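Side-chain contacts in probable AP endonuclease (African swine fever virus, PDB 6KI3), which probably cuts the DNA backbone on the 5' side of abasic sites during repair, using three bound zinc ions: residues C182-T185 against A186-W189; H238-L241 against F242-M245; K253-S257 against G258-F262; T287-T290 against A291-T295. One frame throughout, in Å; residues are numbered along the deposited sequence.

Contact 1: residues C182-T185 against A186-W189; sequences CIDT and AHIW. With ZN (zinc ion), chain J; ZN (zinc ion), chain I; nucleotides of chain C.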
# COMPACT_ATOMS: atom_id res chain seq x y z
N CYS A 182 6.25 -2.94 0.45
CA CYS A 182 5.21 -2.01 0.87
C CYS A 182 5.25 -1.88 2.38
O CYS A 182 5.04 -2.87 3.09
CB CYS A 182 3.83 -2.47 0.40
SG CYS A 182 2.49 -1.34 0.84
N ILE A 183 5.52 -0.68 2.87
CA ILE A 183 5.65 -0.42 4.30
C ILE A 183 4.34 0.19 4.77
O ILE A 183 4.03 1.35 4.47
CB ILE A 183 6.84 0.50 4.60
CG1 ILE A 183 8.14 -0.17 4.18
CG2 ILE A 183 6.88 0.85 6.08
CD1 ILE A 183 9.36 0.72 4.32
N ASP A 184 3.55 -0.59 5.52
CA ASP A 184 2.32 -0.11 6.13
C ASP A 184 2.66 0.30 7.57
O ASP A 184 2.97 -0.56 8.40
CB ASP A 184 1.24 -1.18 6.09
CG ASP A 184 -0.15 -0.63 6.38
OD1 ASP A 184 -0.29 0.16 7.34
OD2 ASP A 184 -1.09 -0.97 5.64
N THR A 185 2.59 1.60 7.84
CA THR A 185 3.02 2.11 9.14
C THR A 185 2.14 1.58 10.27
O THR A 185 2.64 1.31 11.37
CB THR A 185 3.01 3.64 9.13
OG1 THR A 185 1.70 4.12 8.78
CG2 THR A 185 4.02 4.18 8.13
N ALA A 186 0.84 1.44 10.02
CA ALA A 186 -0.05 0.88 11.04
C ALA A 186 0.28 -0.57 11.36
O ALA A 186 -0.04 -1.03 12.46
CB ALA A 186 -1.51 0.99 10.58
N HIS A 187 0.91 -1.29 10.43
CA HIS A 187 1.20 -2.70 10.66
C HIS A 187 2.48 -2.90 11.46
O HIS A 187 2.51 -3.70 12.40
CB HIS A 187 1.28 -3.44 9.32
CG HIS A 187 -0.02 -3.52 8.59
ND1 HIS A 187 -0.20 -4.26 7.45
CD2 HIS A 187 -1.22 -2.94 8.85
CE1 HIS A 187 -1.44 -4.14 7.03
NE2 HIS A 187 -2.09 -3.35 7.87
N ILE A 188 3.55 -2.18 11.10
CA ILE A 188 4.78 -2.29 11.87
C ILE A 188 4.57 -1.76 13.28
O ILE A 188 5.22 -2.22 14.23
CB ILE A 188 5.94 -1.57 11.15
CG1 ILE A 188 5.72 -0.05 11.13
CG2 ILE A 188 6.12 -2.10 9.74
CD1 ILE A 188 6.92 0.73 10.65
N TRP A 189 3.67 -0.79 13.44
CA TRP A 189 3.27 -0.36 14.78
C TRP A 189 2.57 -1.49 15.52
O TRP A 189 2.89 -1.79 16.67
CB TRP A 189 2.37 0.87 14.67
CG TRP A 189 1.67 1.24 15.95
CD1 TRP A 189 0.44 0.81 16.36
CD2 TRP A 189 2.16 2.12 16.97
NE1 TRP A 189 0.14 1.37 17.58
CE2 TRP A 189 1.17 2.18 17.97
CE3 TRP A 189 3.33 2.86 17.13
CZ2 TRP A 189 1.32 2.95 19.12
CZ3 TRP A 189 3.48 3.63 18.27
CH2 TRP A 189 2.48 3.67 19.25
ZN ZN J . -2.06 -1.77 3.92
ZN ZN I . -4.09 -2.82 7.70
O5' 3DR C 1 -5.69 -2.61 4.49
P 3DR C 1 -4.54 -3.55 5.09
OP1 3DR C 1 -4.29 -4.57 4.00
OP2 3DR C 1 -3.40 -2.60 5.33
OP3 3DR C 1 -5.15 -4.14 6.34
C2' 3DR C 1 -8.56 -1.43 1.35
C5' 3DR C 1 -6.79 -3.15 3.76
C4' 3DR C 1 -7.82 -2.05 3.56
O4' 3DR C 1 -7.16 -0.85 3.18
C1' 3DR C 1 -7.71 -0.32 1.97
C3' 3DR C 1 -8.83 -2.40 2.48
O3' 3DR C 1 -10.15 -2.16 2.98
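D184 lays its carboxylate flat over the imidazole of H187: the two planes are 5° apart, with D184 CG 3.5 Å above the ring. D184 CB adds a CH-pi contact to the same face. With CG anti to the backbone N (chi1 -165°), the carboxylate turns over the H187 ring and toward the zinc that OD2 binds. OD2 of D184 meets this zinc at 2.1 Å, NE2 of H187 binds a second zinc, also at 2.1 Å, and OP2 of the abasic-site analogue in chain C joins the two ions. The other oxygen, D184 OD1, caps the following helix with a weak bond from A186 N and also accepts from N225 ND2, while H187 ND1 donates to T148 O, which fixes the ring's rotation. In the backbone of the turn, D184 O accepts from H187 N at 3.0 Å and from I188 N at 3.2 Å. The contact is buried and has no solvent side, but at the far end side chains meet mostly backbone: I188 CG1 lies 3.4 Å from T185 O, and the W189 indole leads away, its NE1 bonded to T229 O. The turn joins the end of strand 179-184, flanked by parallel strands 143-147 and 220-227, to helix 185-190.

Contact 2: residues H238-L241 against F242-M245; sequences HASL and FEGM. With ZN (zinc ion), chain I; nucleotides of chain C.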
# COMPACT_ATOMS: atom_id res chain seq x y z
N HIS A 238 -7.12 0.68 11.36
CA HIS A 238 -6.62 1.88 10.71
C HIS A 238 -7.31 3.13 11.25
O HIS A 238 -8.46 3.09 11.70
CB HIS A 238 -6.82 1.79 9.19
CG HIS A 238 -5.95 0.78 8.52
ND1 HIS A 238 -5.87 0.66 7.15
CD2 HIS A 238 -5.11 -0.15 9.03
CE1 HIS A 238 -5.02 -0.31 6.84
NE2 HIS A 238 -4.55 -0.81 7.97
N ALA A 239 -6.59 4.25 11.19
CA ALA A 239 -7.11 5.52 11.65
C ALA A 239 -6.46 6.64 10.86
O ALA A 239 -5.39 6.47 10.27
CB ALA A 239 -6.88 5.72 13.16
N SER A 240 -7.11 7.80 10.85
CA SER A 240 -6.58 8.95 10.14
C SER A 240 -5.32 9.47 10.81
O SER A 240 -5.13 9.32 12.02
CB SER A 240 -7.63 10.06 10.06
OG SER A 240 -8.68 9.72 9.17
N LEU A 241 -4.45 10.08 10.01
CA LEU A 241 -3.18 10.58 10.52
C LEU A 241 -3.41 11.60 11.63
O LEU A 241 -4.27 12.48 11.52
CB LEU A 241 -2.37 11.22 9.38
CG LEU A 241 -2.15 10.36 8.14
CD1 LEU A 241 -1.33 11.12 7.10
CD2 LEU A 241 -1.49 9.04 8.49
N PHE A 242 -2.64 11.45 12.72
CA PHE A 242 -2.73 12.29 13.91
C PHE A 242 -4.06 12.14 14.63
O PHE A 242 -4.43 12.99 15.45
CB PHE A 242 -2.48 13.77 13.58
CG PHE A 242 -1.20 14.02 12.84
CD1 PHE A 242 -0.00 14.14 13.53
CD2 PHE A 242 -1.19 14.14 11.47
CE1 PHE A 242 1.18 14.38 12.85
CE2 PHE A 242 -0.02 14.37 10.78
CZ PHE A 242 1.17 14.49 11.48
N GLU A 243 -4.80 11.07 14.35
CA GLU A 243 -6.05 10.78 15.05
C GLU A 243 -6.04 9.39 15.68
O GLU A 243 -7.08 8.94 16.18
CB GLU A 243 -7.24 10.94 14.11
CG GLU A 243 -7.31 12.29 13.42
CD GLU A 243 -8.66 12.56 12.76
OE1 GLU A 243 -9.02 13.74 12.60
OE2 GLU A 243 -9.36 11.58 12.42
N GLY A 244 -4.90 8.70 15.66
CA GLY A 244 -4.79 7.39 16.26
C GLY A 244 -3.71 7.32 17.31
O GLY A 244 -3.18 8.35 17.74
N MET A 245 -3.35 6.10 17.73
CA MET A 245 -2.42 5.94 18.84
C MET A 245 -0.99 6.32 18.46
O MET A 245 -0.17 6.56 19.36
CB MET A 245 -2.45 4.50 19.34
CG MET A 245 -3.84 4.02 19.73
SD MET A 245 -4.32 4.49 21.40
CE MET A 245 -3.26 3.41 22.37
ZN ZN I . -4.09 -2.82 7.70
O5' 3DR C 1 -5.69 -2.61 4.49
P 3DR C 1 -4.54 -3.55 5.09
OP1 3DR C 1 -4.29 -4.57 4.00
OP2 3DR C 1 -3.40 -2.60 5.33
OP3 3DR C 1 -5.15 -4.14 6.34
C2' 3DR C 1 -8.56 -1.43 1.35
C5' 3DR C 1 -6.79 -3.15 3.76
C4' 3DR C 1 -7.82 -2.05 3.56
O4' 3DR C 1 -7.16 -0.85 3.18
C1' 3DR C 1 -7.71 -0.32 1.97
C3' 3DR C 1 -8.83 -2.40 2.48
O3' 3DR C 1 -10.15 -2.16 2.98
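E243 folds back over S240, and its side chain retraces the turn atom by atom. CB lies 3.4 Å from S240 O, the carbonyl that its own backbone N also reaches. CG, anti to the carbonyl carbon and beside the backbone N (chi1 -54°), passes 3.6 Å from L241 O. From there the chain runs extended, so that CD arrives 3.8 Å from S240 CB and OE2 ends 3.3 Å from that same carbon. The carboxylate thus meets the methylene of the serine and leaves its hydroxyl to another partner: S240 OG bonds to E292 on helix 282-300. E243 lies on the exposed side of the turn, over a buried serine, while L241 and F242 pack against L259, with L241 CB 3.8 Å from F242 CD2. Behind them the backbone closes with a bond of 2.9 Å from E243 N to S240 O. Nearby, A239 CB rests 4.1 Å from G244 CA. At the start of the segment H238 binds a zinc ion through NE2 (2.1 Å), sharing it with H187, D236 and the DNA phosphate, and its ND1 bonds to E276 O. This is a type II beta turn from S240 to E243, with F242 in the left-handed conformation of its third position, directly following the short strand that carries a zinc ligand of this endonuclease IV-like TIM barrel.

Contact 3: residues K253-S257 against G258-F262; sequences KIKQS and GLYCF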
# COMPACT_ATOMS: atom_id res chain seq x y z
N LYS A 253 2.28 19.76 17.06
CA LYS A 253 3.58 19.95 16.40
C LYS A 253 3.78 18.76 15.46
O LYS A 253 4.39 17.76 15.83
CB LYS A 253 4.70 20.05 17.43
N ILE A 254 3.27 18.90 14.24
CA ILE A 254 3.26 17.77 13.30
C ILE A 254 4.64 17.49 12.71
O ILE A 254 4.85 16.40 12.16
CB ILE A 254 2.24 18.02 12.18
CG1 ILE A 254 2.53 19.36 11.48
CG2 ILE A 254 0.83 18.01 12.74
CD1 ILE A 254 1.51 19.72 10.42
N LYS A 255 5.58 18.43 12.79
CA LYS A 255 6.91 18.22 12.24
C LYS A 255 7.87 17.55 13.22
O LYS A 255 9.03 17.32 12.86
CB LYS A 255 7.49 19.55 11.76
CG LYS A 255 6.77 20.12 10.55
CD LYS A 255 7.38 21.43 10.08
CE LYS A 255 8.79 21.23 9.55
NZ LYS A 255 9.27 22.42 8.80
N GLN A 256 7.41 17.24 14.43
CA GLN A 256 8.16 16.38 15.34
C GLN A 256 7.57 14.98 15.41
O GLN A 256 8.10 14.14 16.15
CB GLN A 256 8.20 16.99 16.74
CG GLN A 256 9.22 18.11 16.91
CD GLN A 256 8.65 19.47 16.55
OE1 GLN A 256 7.85 20.04 17.29
NE2 GLN A 256 9.07 20.01 15.41
N SER A 257 6.51 14.70 14.66
CA SER A 257 5.93 13.37 14.63
C SER A 257 6.80 12.43 13.81
O SER A 257 7.68 12.85 13.05
CB SER A 257 4.52 13.42 14.04
OG SER A 257 4.54 13.88 12.70
N GLY A 258 6.54 11.13 13.96
CA GLY A 258 7.20 10.15 13.13
C GLY A 258 6.72 10.18 11.69
O GLY A 258 7.47 9.81 10.78
N LEU A 259 5.48 10.62 11.47
CA LEU A 259 4.94 10.67 10.11
C LEU A 259 5.68 11.68 9.25
O LEU A 259 5.96 11.40 8.08
CB LEU A 259 3.45 10.99 10.15
CG LEU A 259 2.86 11.22 8.80
CD1 LEU A 259 2.37 9.96 8.22
CD2 LEU A 259 1.76 12.26 8.82
N TYR A 260 5.99 12.85 9.80
CA TYR A 260 6.70 13.86 9.02
C TYR A 260 8.06 13.35 8.55
O TYR A 260 8.53 13.73 7.47
CB TYR A 260 6.87 15.15 9.82
CG TYR A 260 7.68 16.20 9.10
CD1 TYR A 260 7.23 16.76 7.92
CD2 TYR A 260 8.91 16.62 9.60
CE1 TYR A 260 7.96 17.72 7.25
CE2 TYR A 260 9.65 17.58 8.94
CZ TYR A 260 9.18 18.13 7.77
OH TYR A 260 9.91 19.08 7.10
N CYS A 261 8.70 12.49 9.34
CA CYS A 261 9.93 11.86 8.88
C CYS A 261 9.66 10.89 7.74
O CYS A 261 10.47 10.75 6.82
CB CYS A 261 10.62 11.14 10.04
SG CYS A 261 12.24 10.45 9.63
N PHE A 262 8.51 10.20 7.78
CA PHE A 262 8.12 9.35 6.66
C PHE A 262 7.82 10.19 5.42
O PHE A 262 8.13 9.77 4.29
CB PHE A 262 6.91 8.49 7.03
CG PHE A 262 7.25 7.25 7.80
CD1 PHE A 262 7.63 6.09 7.14
CD2 PHE A 262 7.19 7.23 9.18
CE1 PHE A 262 7.94 4.94 7.84
CE2 PHE A 262 7.51 6.09 9.89
CZ PHE A 262 7.88 4.94 9.22
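The hydroxyl of S257 is held between I254 and Y260. OG donates to I254 O at 2.6 Å and in turn accepts a weak but fairly straight bond from Y260 N (3.4 Å, 162° at the hydrogen). Its position between the backbone N and the carbonyl carbon (chi1 62°) swings OG over the opening of the helix, making S257 the N-cap of helix 258-269. I254 O, which takes the hydroxyl proton, also lies 3.3 Å from Y260 CB. Beside this polar knot, K255 and Y260 run alongside each other, pointing the same way. The lysine lies over one face of the phenol: its CG stands 4.0 Å from the ring centroid, only 3° off the normal, a CH-pi contact. A bend at chi3 of K255 then brings CE within 3.4 Å of Y260 OH. Helix 282-300 borders the pair through L299, and Y198 also packs on Y260. The donor and acceptor roles of S257 OG are therefore both used in turning the loop into the helix, while K255 meets the aromatic face through its aliphatic chain, an apolar contact made by an otherwise exposed lysine.

Contact 4: residues T287-T290 against A291-T295; sequences TALT and AEFTT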
# COMPACT_ATOMS: atom_id res chain seq x y z
N THR A 287 -14.57 14.04 4.57
CA THR A 287 -14.16 14.95 5.63
C THR A 287 -12.84 14.51 6.25
O THR A 287 -11.98 15.34 6.56
CB THR A 287 -15.25 15.05 6.70
OG1 THR A 287 -16.50 15.39 6.09
CG2 THR A 287 -14.89 16.12 7.73
N ALA A 288 -12.66 13.20 6.43
CA ALA A 288 -11.43 12.70 7.03
C ALA A 288 -10.23 12.92 6.12
O ALA A 288 -9.16 13.33 6.57
CB ALA A 288 -11.58 11.22 7.38
N LEU A 289 -10.40 12.66 4.82
CA LEU A 289 -9.28 12.79 3.89
C LEU A 289 -8.91 14.24 3.64
O LEU A 289 -7.72 14.56 3.47
CB LEU A 289 -9.60 12.09 2.57
CG LEU A 289 -9.86 10.58 2.67
CD1 LEU A 289 -10.52 10.08 1.41
CD2 LEU A 289 -8.57 9.84 2.94
N THR A 290 -9.89 15.14 3.63
CA THR A 290 -9.59 16.56 3.49
C THR A 290 -8.70 17.04 4.63
O THR A 290 -7.79 17.86 4.43
CB THR A 290 -10.88 17.38 3.45
OG1 THR A 290 -11.71 17.02 4.56
CG2 THR A 290 -11.61 17.11 2.17
N ALA A 291 -8.95 16.55 5.85
CA ALA A 291 -8.09 16.90 6.97
C ALA A 291 -6.69 16.31 6.81
O ALA A 291 -5.69 16.98 7.10
CB ALA A 291 -8.72 16.42 8.28
N GLU A 292 -6.60 15.07 6.32
CA GLU A 292 -5.31 14.41 6.22
C GLU A 292 -4.46 14.99 5.09
O GLU A 292 -3.24 15.10 5.21
CB GLU A 292 -5.50 12.91 6.03
CG GLU A 292 -6.11 12.20 7.23
CD GLU A 292 -6.25 10.71 7.02
OE1 GLU A 292 -7.38 10.25 6.75
OE2 GLU A 292 -5.24 9.99 7.13
N PHE A 293 -5.09 15.36 3.97
CA PHE A 293 -4.32 15.83 2.82
C PHE A 293 -3.95 17.30 2.94
O PHE A 293 -2.93 17.72 2.38
CB PHE A 293 -5.09 15.56 1.52
CG PHE A 293 -5.06 14.12 1.09
CD1 PHE A 293 -3.89 13.54 0.65
CD2 PHE A 293 -6.21 13.35 1.14
CE1 PHE A 293 -3.85 12.22 0.25
CE2 PHE A 293 -6.18 12.03 0.74
CZ PHE A 293 -5.00 11.46 0.30
N THR A 294 -4.75 18.10 3.66
CA THR A 294 -4.32 19.46 3.96
C THR A 294 -3.15 19.47 4.93
O THR A 294 -2.22 20.27 4.79
CB THR A 294 -5.49 20.28 4.52
OG1 THR A 294 -6.14 19.53 5.56
CG2 THR A 294 -6.50 20.61 3.43
N THR A 295 -3.17 18.57 5.92
CA THR A 295 -2.02 18.41 6.80
C THR A 295 -0.81 17.90 6.03
O THR A 295 0.32 18.35 6.26
CB THR A 295 -2.36 17.47 7.95
OG1 THR A 295 -3.47 17.99 8.69
CG2 THR A 295 -1.17 17.30 8.88
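L289 and F293, one helical turn apart, lie side by side and point the same way, L289 CB and CD2 each 3.9 Å from F293 CE2. F293 CD2 lies 3.0 Å from L289 O, the carbonyl that accepts from F293 N at 2.8 Å. On the next face E292 crosses L289 at a slant, its OE1 4.0 Å from L289 CD2, and its CG sits 3.3 Å from A288 O, which takes the backbone bond of E292 N. Further round, T290 O receives two donors: T294 N at 3.1 Å, and T294 OG1 at 2.6 Å, in the carbonyl plane and on a lone pair. With OG1 between the backbone N and the carbonyl carbon (chi1 48°), the T294 hydroxyl turns back to that carbonyl. T295 OG1 also donates back to a helix carbonyl, A291 O, but from another rotamer; it and T295 N reach that oxygen from opposite faces. Beyond this shell, F42 and F44 meet the F293 ring at slanted angles, and L275 of strand 272-275 touches both F293 and E292. The carboxylate of E292 is positioned by S240 OG on OE1, and by L241 N and a salt bridge from R277 on OE2. Buried yet met by two hydrogen-bond donors and a guanidinium, E292 is probably ionised; T294 and T295 satisfy their hydroxyls on the helix's own carbonyls.

Overall arrangement
From the N terminus the four contacts follow in series, with none nesting or crossing: contacts 1 to 3 lie at local turns and caps, while contact 4 lies within one helix. Contact 1 turns the end of strand 179-184 into helix 185-190, and contact 2 leaves strand 238-239; the two meet at one zinc ion through H187 and H238. Contact 3 starts helix 258-269, and its I254, S257 and L259 pack against F242 of contact 2, while F262 reaches T185 of contact 1. Contact 4, on the C-terminal helix 282-300, grips contact 2 through E292 and touches contact 3 where T295 meets I254. Contact 2 thus links the metal-binding end of the barrel to the two outer helices.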